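Local coordinates for exported protein (Bacteroides fragilis, PDB 3MSW) that is of unknown function but is probably exported from the cell and folds as a single-layer antiparallel sheet built from beta-hairpin repeats, at residues T105-Y117 with I127-N139. Numbering follows the deposited sequence.
With PGR (R-1,2-propanediol), chain E.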
ATOM      1  N   THR A 105      11.174 -13.470   8.662  1.00 23.50           N
ATOM      2  CA  THR A 105      12.495 -13.154   9.215  1.00 24.24           C
ATOM      3  C   THR A 105      12.869 -14.191  10.268  1.00 28.95           C
ATOM      4  O   THR A 105      12.035 -15.020  10.651  1.00 27.81           O
ATOM      5  CB  THR A 105      12.536 -11.751   9.864  1.00 27.33           C
ATOM      6  OG1 THR A 105      11.824 -11.784  11.103  1.00 30.77           O
ATOM      7  CG2 THR A 105      12.037 -10.630   8.938  1.00 24.95           C
ATOM      8  N   ASP A 106      14.111 -14.135  10.758  1.00 26.51           N
ATOM      9  CA  ASP A 106      14.519 -14.958  11.894  1.00 27.73           C
ATOM     10  C   ASP A 106      14.250 -14.096  13.149  1.00 30.69           C
ATOM     11  O   ASP A 106      13.677 -13.008  13.040  1.00 27.70           O
ATOM     12  CB  ASP A 106      15.990 -15.438  11.784  1.00 30.43           C
ATOM     13  CG  ASP A 106      17.077 -14.373  11.777  1.00 34.94           C
ATOM     14  OD1 ASP A 106      16.785 -13.222  12.146  1.00 30.00           O
ATOM     15  OD2 ASP A 106      18.235 -14.713  11.458  1.00 37.51           O
ATOM     16  N   ASN A 107      14.674 -14.561  14.318  1.00 29.49           N
ATOM     17  CA  ASN A 107      14.476 -13.856  15.582  1.00 30.58           C
ATOM     18  C   ASN A 107      15.302 -12.558  15.699  1.00 34.45           C
ATOM     19  O   ASN A 107      15.078 -11.802  16.634  1.00 34.80           O
ATOM     20  CB  ASN A 107      14.799 -14.812  16.752  1.00 30.66           C
ATOM     21  CG  ASN A 107      13.879 -16.018  16.878  1.00 64.74           C
ATOM     22  OD1 ASN A 107      14.290 -17.087  17.350  1.00 68.73           O
ATOM     23  ND2 ASN A 107      12.608 -15.883  16.503  1.00 51.90           N
ATOM     24  N   ASN A 108      16.279 -12.324  14.791  1.00 30.30           N
ATOM     25  CA  ASN A 108      17.117 -11.106  14.798  1.00 29.83           C
ATOM     26  C   ASN A 108      16.667 -10.093  13.759  1.00 29.16           C
ATOM     27  O   ASN A 108      17.335  -9.076  13.558  1.00 28.28           O
ATOM     28  CB  ASN A 108      18.616 -11.437  14.604  1.00 31.63           C
ATOM     29  CG  ASN A 108      19.181 -12.465  15.553  1.00 58.31           C
ATOM     30  OD1 ASN A 108      18.925 -12.442  16.760  1.00 61.51           O
ATOM     31  ND2 ASN A 108      20.013 -13.364  15.031  1.00 46.55           N
ATOM     32  N   ASN A 109      15.520 -10.346  13.116  1.00 24.57           N
ATOM     33  CA  ASN A 109      14.957  -9.480  12.071  1.00 24.51           C
ATOM     34  C   ASN A 109      15.734  -9.540  10.755  1.00 26.27           C
ATOM     35  O   ASN A 109      15.674  -8.604   9.951  1.00 25.76           O
ATOM     36  CB  ASN A 109      14.730  -8.023  12.539  1.00 28.29           C
ATOM     37  CG  ASN A 109      13.672  -7.314  11.768  1.00 33.55           C
ATOM     38  OD1 ASN A 109      12.703  -7.928  11.326  1.00 33.03           O
ATOM     39  ND2 ASN A 109      13.812  -5.993  11.614  1.00 28.71           N
ATOM     40  N   GLN A 110      16.494 -10.623  10.550  1.00 23.62           N
ATOM     41  CA  GLN A 110      17.168 -10.840   9.270  1.00 23.63           C
ATOM     42  C   GLN A 110      16.119 -11.515   8.350  1.00 27.18           C
ATOM     43  O   GLN A 110      15.504 -12.498   8.759  1.00 26.70           O
ATOM     44  CB  GLN A 110      18.381 -11.776   9.476  1.00 25.73           C
ATOM     45  CG  GLN A 110      18.864 -12.492   8.198  1.00 22.72           C
ATOM     46  CD  GLN A 110      19.423 -11.553   7.145  1.00 30.41           C
ATOM     47  OE1 GLN A 110      20.331 -10.779   7.397  1.00 26.97           O
ATOM     48  NE2 GLN A 110      18.970 -11.679   5.926  1.00 28.40           N
ATOM     49  N   LEU A 111      15.911 -11.006   7.118  1.00 24.16           N
ATOM     50  CA  LEU A 111      14.976 -11.646   6.210  1.00 23.26           C
ATOM     51  C   LEU A 111      15.472 -13.050   5.843  1.00 28.75           C
ATOM     52  O   LEU A 111      16.634 -13.195   5.479  1.00 29.13           O
ATOM     53  CB  LEU A 111      14.840 -10.807   4.928  1.00 22.45           C
ATOM     54  CG  LEU A 111      13.770 -11.283   3.943  1.00 26.59           C
ATOM     55  CD1 LEU A 111      12.338 -11.109   4.541  1.00 23.77           C
ATOM     56  CD2 LEU A 111      13.923 -10.562   2.596  1.00 26.89           C
ATOM     57  N   ILE A 112      14.597 -14.074   5.958  1.00 25.97           N
ATOM     58  CA  ILE A 112      14.920 -15.450   5.562  1.00 26.30           C
ATOM     59  C   ILE A 112      14.393 -15.647   4.147  1.00 29.76           C
ATOM     60  O   ILE A 112      15.138 -16.119   3.283  1.00 30.06           O
ATOM     61  CB  ILE A 112      14.324 -16.551   6.494  1.00 29.68           C
ATOM     62  CG1 ILE A 112      14.862 -16.466   7.938  1.00 29.05           C
ATOM     63  CG2 ILE A 112      14.614 -17.954   5.901  1.00 32.78           C
ATOM     64  CD1 ILE A 112      14.071 -17.342   8.923  1.00 30.96           C
ATOM     65  N   ALA A 113      13.078 -15.357   3.936  1.00 26.32           N
ATOM     66  CA  ALA A 113      12.401 -15.568   2.651  1.00 25.71           C
ATOM     67  C   ALA A 113      11.307 -14.575   2.370  1.00 29.26           C
ATOM     68  O   ALA A 113      10.646 -14.063   3.281  1.00 27.59           O
ATOM     69  CB  ALA A 113      11.829 -16.974   2.596  1.00 26.78           C
ATOM     70  N   GLN A 114      11.089 -14.318   1.083  1.00 26.48           N
ATOM     71  CA  GLN A 114      10.006 -13.443   0.653  1.00 25.03           C
ATOM     72  C   GLN A 114       9.241 -14.130  -0.451  1.00 26.68           C
ATOM     73  O   GLN A 114       9.834 -14.847  -1.254  1.00 27.50           O
ATOM     74  CB  GLN A 114      10.509 -12.041   0.266  1.00 25.96           C
ATOM     75  CG  GLN A 114      11.419 -11.998  -0.954  1.00 31.75           C
ATOM     76  CD  GLN A 114      12.190 -10.701  -1.024  1.00 48.02           C
ATOM     77  OE1 GLN A 114      13.419 -10.687  -1.064  1.00 43.13           O
ATOM     78  NE2 GLN A 114      11.489  -9.586  -1.063  1.00 40.71           N
ATOM     79  N   TYR A 115       7.921 -13.958  -0.443  1.00 22.95           N
ATOM     80  CA  TYR A 115       6.983 -14.553  -1.372  1.00 22.74           C
ATOM     81  C   TYR A 115       6.048 -13.475  -1.898  1.00 26.08           C
ATOM     82  O   TYR A 115       5.622 -12.594  -1.129  1.00 25.92           O
ATOM     83  CB  TYR A 115       6.139 -15.644  -0.674  1.00 23.80           C
ATOM     84  CG  TYR A 115       6.944 -16.750  -0.041  1.00 26.42           C
ATOM     85  CD1 TYR A 115       7.405 -16.643   1.272  1.00 28.46           C
ATOM     86  CD2 TYR A 115       7.163 -17.947  -0.712  1.00 27.15           C
ATOM     87  CE1 TYR A 115       8.146 -17.668   1.861  1.00 29.36           C
ATOM     88  CE2 TYR A 115       7.904 -18.975  -0.136  1.00 28.14           C
ATOM     89  CZ  TYR A 115       8.384 -18.836   1.155  1.00 36.08           C
ATOM     90  OH  TYR A 115       9.112 -19.858   1.713  1.00 40.31           O
ATOM     91  N   ALA A 116       5.682 -13.572  -3.184  1.00 22.10           N
ATOM     92  CA  ALA A 116       4.713 -12.639  -3.820  1.00 22.28           C
ATOM     93  C   ALA A 116       3.729 -13.484  -4.602  1.00 25.47           C
ATOM     94  O   ALA A 116       4.127 -14.491  -5.206  1.00 25.88           O
ATOM     95  CB  ALA A 116       5.420 -11.688  -4.778  1.00 23.33           C
ATOM     96  N   TYR A 117       2.464 -13.092  -4.571  1.00 20.48           N
ATOM     97  CA  TYR A 117       1.366 -13.793  -5.224  1.00 20.44           C
ATOM     98  C   TYR A 117       0.503 -12.797  -5.929  1.00 25.55           C
ATOM     99  O   TYR A 117       0.346 -11.667  -5.464  1.00 23.91           O
ATOM    100  CB  TYR A 117       0.453 -14.528  -4.199  1.00 20.62           C
ATOM    101  CG  TYR A 117       1.175 -15.488  -3.284  1.00 21.84           C
ATOM    102  CD1 TYR A 117       1.861 -15.029  -2.162  1.00 24.02           C
ATOM    103  CD2 TYR A 117       1.204 -16.858  -3.557  1.00 22.55           C
ATOM    104  CE1 TYR A 117       2.549 -15.903  -1.324  1.00 23.73           C
ATOM    105  CE2 TYR A 117       1.869 -17.745  -2.706  1.00 23.88           C
ATOM    106  CZ  TYR A 117       2.535 -17.259  -1.588  1.00 28.33           C
ATOM    107  OH  TYR A 117       3.227 -18.089  -0.737  1.00 30.14           O
ATOM    108  N   ILE A 127      -1.688 -17.130  -7.069  1.00 28.71           N
ATOM    109  CA  ILE A 127      -0.684 -17.684  -7.972  1.00 27.68           C
ATOM    110  C   ILE A 127       0.653 -17.236  -7.440  1.00 26.48           C
ATOM    111  O   ILE A 127       0.856 -16.045  -7.287  1.00 22.43           O
ATOM    112  CB  ILE A 127      -0.859 -17.195  -9.443  1.00 31.50           C
ATOM    113  CG1 ILE A 127      -2.171 -17.641 -10.066  1.00 33.86           C
ATOM    114  CG2 ILE A 127       0.327 -17.646 -10.315  1.00 30.73           C
ATOM    115  CD1 ILE A 127      -2.581 -16.700 -11.315  1.00 47.60           C
ATOM    116  N   LEU A 128       1.604 -18.161  -7.245  1.00 25.22           N
ATOM    117  CA  LEU A 128       2.920 -17.760  -6.785  1.00 24.11           C
ATOM    118  C   LEU A 128       3.678 -17.059  -7.924  1.00 28.38           C
ATOM    119  O   LEU A 128       3.785 -17.610  -9.001  1.00 28.57           O
ATOM    120  CB  LEU A 128       3.719 -18.984  -6.277  1.00 23.50           C
ATOM    121  CG  LEU A 128       5.115 -18.694  -5.787  1.00 26.65           C
ATOM    122  CD1 LEU A 128       5.084 -17.985  -4.420  1.00 26.76           C
ATOM    123  CD2 LEU A 128       5.931 -20.004  -5.669  1.00 25.95           C
ATOM    124  N   GLU A 129       4.237 -15.867  -7.648  1.00 26.26           N
ATOM    125  CA  GLU A 129       4.980 -15.072  -8.632  1.00 26.83           C
ATOM    126  C   GLU A 129       6.449 -14.994  -8.279  1.00 30.70           C
ATOM    127  O   GLU A 129       7.287 -14.885  -9.170  1.00 30.16           O
ATOM    128  CB  GLU A 129       4.392 -13.643  -8.723  1.00 27.20           C
ATOM    129  CG  GLU A 129       2.935 -13.608  -9.144  1.00 33.78           C
ATOM    130  CD  GLU A 129       2.687 -13.725 -10.628  1.00 57.26           C
ATOM    131  OE1 GLU A 129       3.088 -12.799 -11.368  1.00 72.11           O
ATOM    132  OE2 GLU A 129       2.044 -14.714 -11.045  1.00 44.28           O
ATOM    133  N   LYS A 130       6.759 -15.010  -6.978  1.00 26.85           N
ATOM    134  CA  LYS A 130       8.123 -14.928  -6.496  1.00 27.29           C
ATOM    135  C   LYS A 130       8.278 -15.641  -5.165  1.00 29.40           C
ATOM    136  O   LYS A 130       7.367 -15.607  -4.345  1.00 28.25           O
ATOM    137  CB  LYS A 130       8.583 -13.459  -6.408  1.00 30.10           C
ATOM    138  CG  LYS A 130      10.061 -13.284  -6.049  1.00 47.82           C
ATOM    139  CD  LYS A 130      10.468 -11.826  -6.033  1.00 57.72           C
ATOM    140  CE  LYS A 130      11.741 -11.599  -5.259  1.00 59.69           C
ATOM    141  NZ  LYS A 130      12.071 -10.151  -5.187  1.00 67.76           N
ATOM    142  N   ASP A 131       9.395 -16.375  -5.004  1.00 24.69           N
ATOM    143  CA  ASP A 131       9.797 -17.039  -3.755  1.00 24.17           C
ATOM    144  C   ASP A 131      11.307 -17.073  -3.730  1.00 31.50           C
ATOM    145  O   ASP A 131      11.920 -17.723  -4.588  1.00 32.20           O
ATOM    146  CB  ASP A 131       9.191 -18.451  -3.588  1.00 25.18           C
ATOM    147  CG  ASP A 131       9.717 -19.506  -4.526  1.00 31.54           C
ATOM    148  OD1 ASP A 131       9.489 -19.378  -5.769  1.00 29.51           O
ATOM    149  OD2 ASP A 131      10.328 -20.482  -4.032  1.00 28.28           O
ATOM    150  N   ALA A 132      11.932 -16.375  -2.775  1.00 27.24           N
ATOM    151  CA  ALA A 132      13.395 -16.378  -2.741  1.00 28.17           C
ATOM    152  C   ALA A 132      13.923 -16.278  -1.335  1.00 32.65           C
ATOM    153  O   ALA A 132      13.388 -15.526  -0.505  1.00 29.39           O
ATOM    154  CB  ALA A 132      13.947 -15.231  -3.591  1.00 28.88           C
ATOM    155  N   LEU A 133      14.970 -17.054  -1.068  1.00 29.98           N
ATOM    156  CA  LEU A 133      15.696 -17.012   0.186  1.00 31.37           C
ATOM    157  C   LEU A 133      16.759 -15.929   0.015  1.00 37.67           C
ATOM    158  O   LEU A 133      17.181 -15.648  -1.112  1.00 38.22           O
ATOM    159  CB  LEU A 133      16.403 -18.347   0.460  1.00 32.05           C
ATOM    160  CG  LEU A 133      15.573 -19.545   0.946  1.00 36.78           C
ATOM    161  CD1 LEU A 133      16.425 -20.846   0.891  1.00 36.59           C
ATOM    162  CD2 LEU A 133      15.117 -19.362   2.397  1.00 35.75           C
ATOM    163  N   THR A 134      17.184 -15.313   1.115  1.00 33.59           N
ATOM    164  CA  THR A 134      18.266 -14.333   1.062  1.00 33.38           C
ATOM    165  C   THR A 134      19.607 -15.103   1.003  1.00 38.63           C
ATOM    166  O   THR A 134      19.660 -16.249   1.503  1.00 37.52           O
ATOM    167  CB  THR A 134      18.243 -13.471   2.312  1.00 36.99           C
ATOM    168  OG1 THR A 134      18.256 -14.337   3.446  1.00 34.10           O
ATOM    169  CG2 THR A 134      17.056 -12.491   2.323  1.00 33.23           C
ATOM    170  N   PRO A 135      20.701 -14.489   0.471  1.00 36.84           N
ATOM    171  CA  PRO A 135      22.000 -15.207   0.419  1.00 38.34           C
ATOM    172  C   PRO A 135      22.471 -15.833   1.742  1.00 43.38           C
ATOM    173  O   PRO A 135      22.875 -16.988   1.721  1.00 44.77           O
ATOM    174  CB  PRO A 135      22.971 -14.153  -0.125  1.00 40.23           C
ATOM    175  CG  PRO A 135      22.114 -13.256  -0.945  1.00 43.58           C
ATOM    176  CD  PRO A 135      20.806 -13.162  -0.174  1.00 37.61           C
ATOM    177  N   ILE A 136      22.368 -15.118   2.893  1.00 38.71           N
ATOM    178  CA  ILE A 136      22.789 -15.641   4.217  1.00 39.48           C
ATOM    179  C   ILE A 136      22.021 -16.930   4.621  1.00 47.22           C
ATOM    180  O   ILE A 136      22.562 -17.782   5.323  1.00 47.25           O
ATOM    181  CB  ILE A 136      22.741 -14.531   5.327  1.00 41.67           C
ATOM    182  CG1 ILE A 136      23.563 -14.918   6.583  1.00 42.92           C
ATOM    183  CG2 ILE A 136      21.299 -14.117   5.667  1.00 39.69           C
ATOM    184  CD1 ILE A 136      23.549 -13.898   7.805  1.00 47.64           C
ATOM    185  N   TYR A 137      20.752 -17.037   4.206  1.00 45.92           N
ATOM    186  CA  TYR A 137      19.896 -18.185   4.497  1.00 46.60           C
ATOM    187  C   TYR A 137      19.863 -19.235   3.380  1.00 57.15           C
ATOM    188  O   TYR A 137      19.531 -20.380   3.666  1.00 59.59           O
ATOM    189  CB  TYR A 137      18.473 -17.738   4.905  1.00 44.56           C
ATOM    190  CG  TYR A 137      18.376 -17.569   6.402  1.00 42.67           C
ATOM    191  CD1 TYR A 137      18.276 -18.677   7.242  1.00 44.34           C
ATOM    192  CD2 TYR A 137      18.483 -16.308   6.989  1.00 41.47           C
ATOM    193  CE1 TYR A 137      18.241 -18.533   8.623  1.00 45.42           C
ATOM    194  CE2 TYR A 137      18.465 -16.152   8.371  1.00 42.08           C
ATOM    195  CZ  TYR A 137      18.354 -17.271   9.184  1.00 48.78           C
ATOM    196  OH  TYR A 137      18.362 -17.148  10.541  1.00 45.65           O
ATOM    197  N   GLU A 138      20.227 -18.851   2.128  1.00 56.39           N
ATOM    198  CA  GLU A 138      20.278 -19.655   0.886  1.00 57.61           C
ATOM    199  C   GLU A 138      20.851 -21.064   1.065  1.00 65.82           C
ATOM    200  O   GLU A 138      20.585 -21.934   0.229  1.00 67.39           O
ATOM    201  CB  GLU A 138      21.081 -18.897  -0.182  1.00 59.02           C
ATOM    202  CG  GLU A 138      20.653 -19.131  -1.618  1.00 68.74           C
ATOM    203  CD  GLU A 138      21.339 -18.188  -2.588  1.00 93.25           C
ATOM    204  OE1 GLU A 138      22.521 -18.433  -2.924  1.00 83.48           O
ATOM    205  OE2 GLU A 138      20.708 -17.178  -2.976  1.00 89.90           O
ATOM    206  N   ASN A 139      21.623 -21.277   2.164  1.00 63.49           N
ATOM    207  CA  ASN A 139      22.273 -22.520   2.592  1.00100.14           C
ATOM    208  C   ASN A 139      21.260 -23.657   2.759  1.00131.36           C
ATOM    209  O   ASN A 139      21.641 -24.826   2.816  1.00 96.91           O
ATOM    210  CB  ASN A 139      23.015 -22.291   3.927  1.00101.54           C
ATOM    211  CG  ASN A 139      23.976 -21.119   3.957  1.00118.02           C
ATOM    212  OD1 ASN A 139      23.699 -20.023   3.450  1.00108.78           O
ATOM    213  ND2 ASN A 139      25.106 -21.307   4.619  1.00108.86           N
TER
HETATM  214  C1  PGR E   4      17.005 -18.170  -3.359  1.00 43.77           C
HETATM  215  C2  PGR E   4      17.415 -18.221  -4.836  1.00 46.61           C
HETATM  216  C3  PGR E   4      16.882 -16.963  -5.582  1.00 43.68           C
HETATM  217  O1  PGR E   4      15.809 -18.929  -3.177  1.00 37.29           O
HETATM  218  O2  PGR E   4      18.854 -18.286  -4.877  1.00 49.84           O
HETATM  219  O   HOH W   1      14.599 -12.960  -0.180  1.00 47.64           O
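With its CG1 branch anti to the carbonyl carbon (chi1 -62°), Ile112 lays that methylene over the centre of one face of the Tyr137 ring, a CH-pi contact with CG1 3.6 Å from the ring centroid. Asp106, whose CG sits between its own backbone N and carbonyl carbon (chi1 63°), meets the same ring at its edge: Tyr137 OH donates to the anti lone pair of Asp106 OD2 at 2.6 Å. Face and edge are thus both engaged, which should fix the ring's tilt. The other carboxylate oxygen, OD1, accepts hydrogen bonds from the backbone N of Asn108 and of Gln110, which come from opposite faces of the carboxylate plane; the bond from Asn108 N makes an Asx turn within the type I turn 106-109. Nearby, Leu111 O is gripped twice, by Thr134 OG1 at 2.8 Å and by the amide NE2 of Gln110.

Farther along, the backbones pair through Gln114 and Ala132, and a water links Gln114 OE1 to Ala132 O. Ala116 O takes both Glu129 N (2.8 Å) and Lys130 N (3.2 Å), a classic bulge that shifts the register by one. Beyond it, Leu128 CD1 makes an off-centre CH-pi contact with the Tyr117 ring, 4.1 Å from its centroid. Strand 94-105 flanks 111-120 on its other edge, and the pairing of 111-120 with the outermost strand 125-133 is the last hairpin of a meandering single-layer antiparallel sheet.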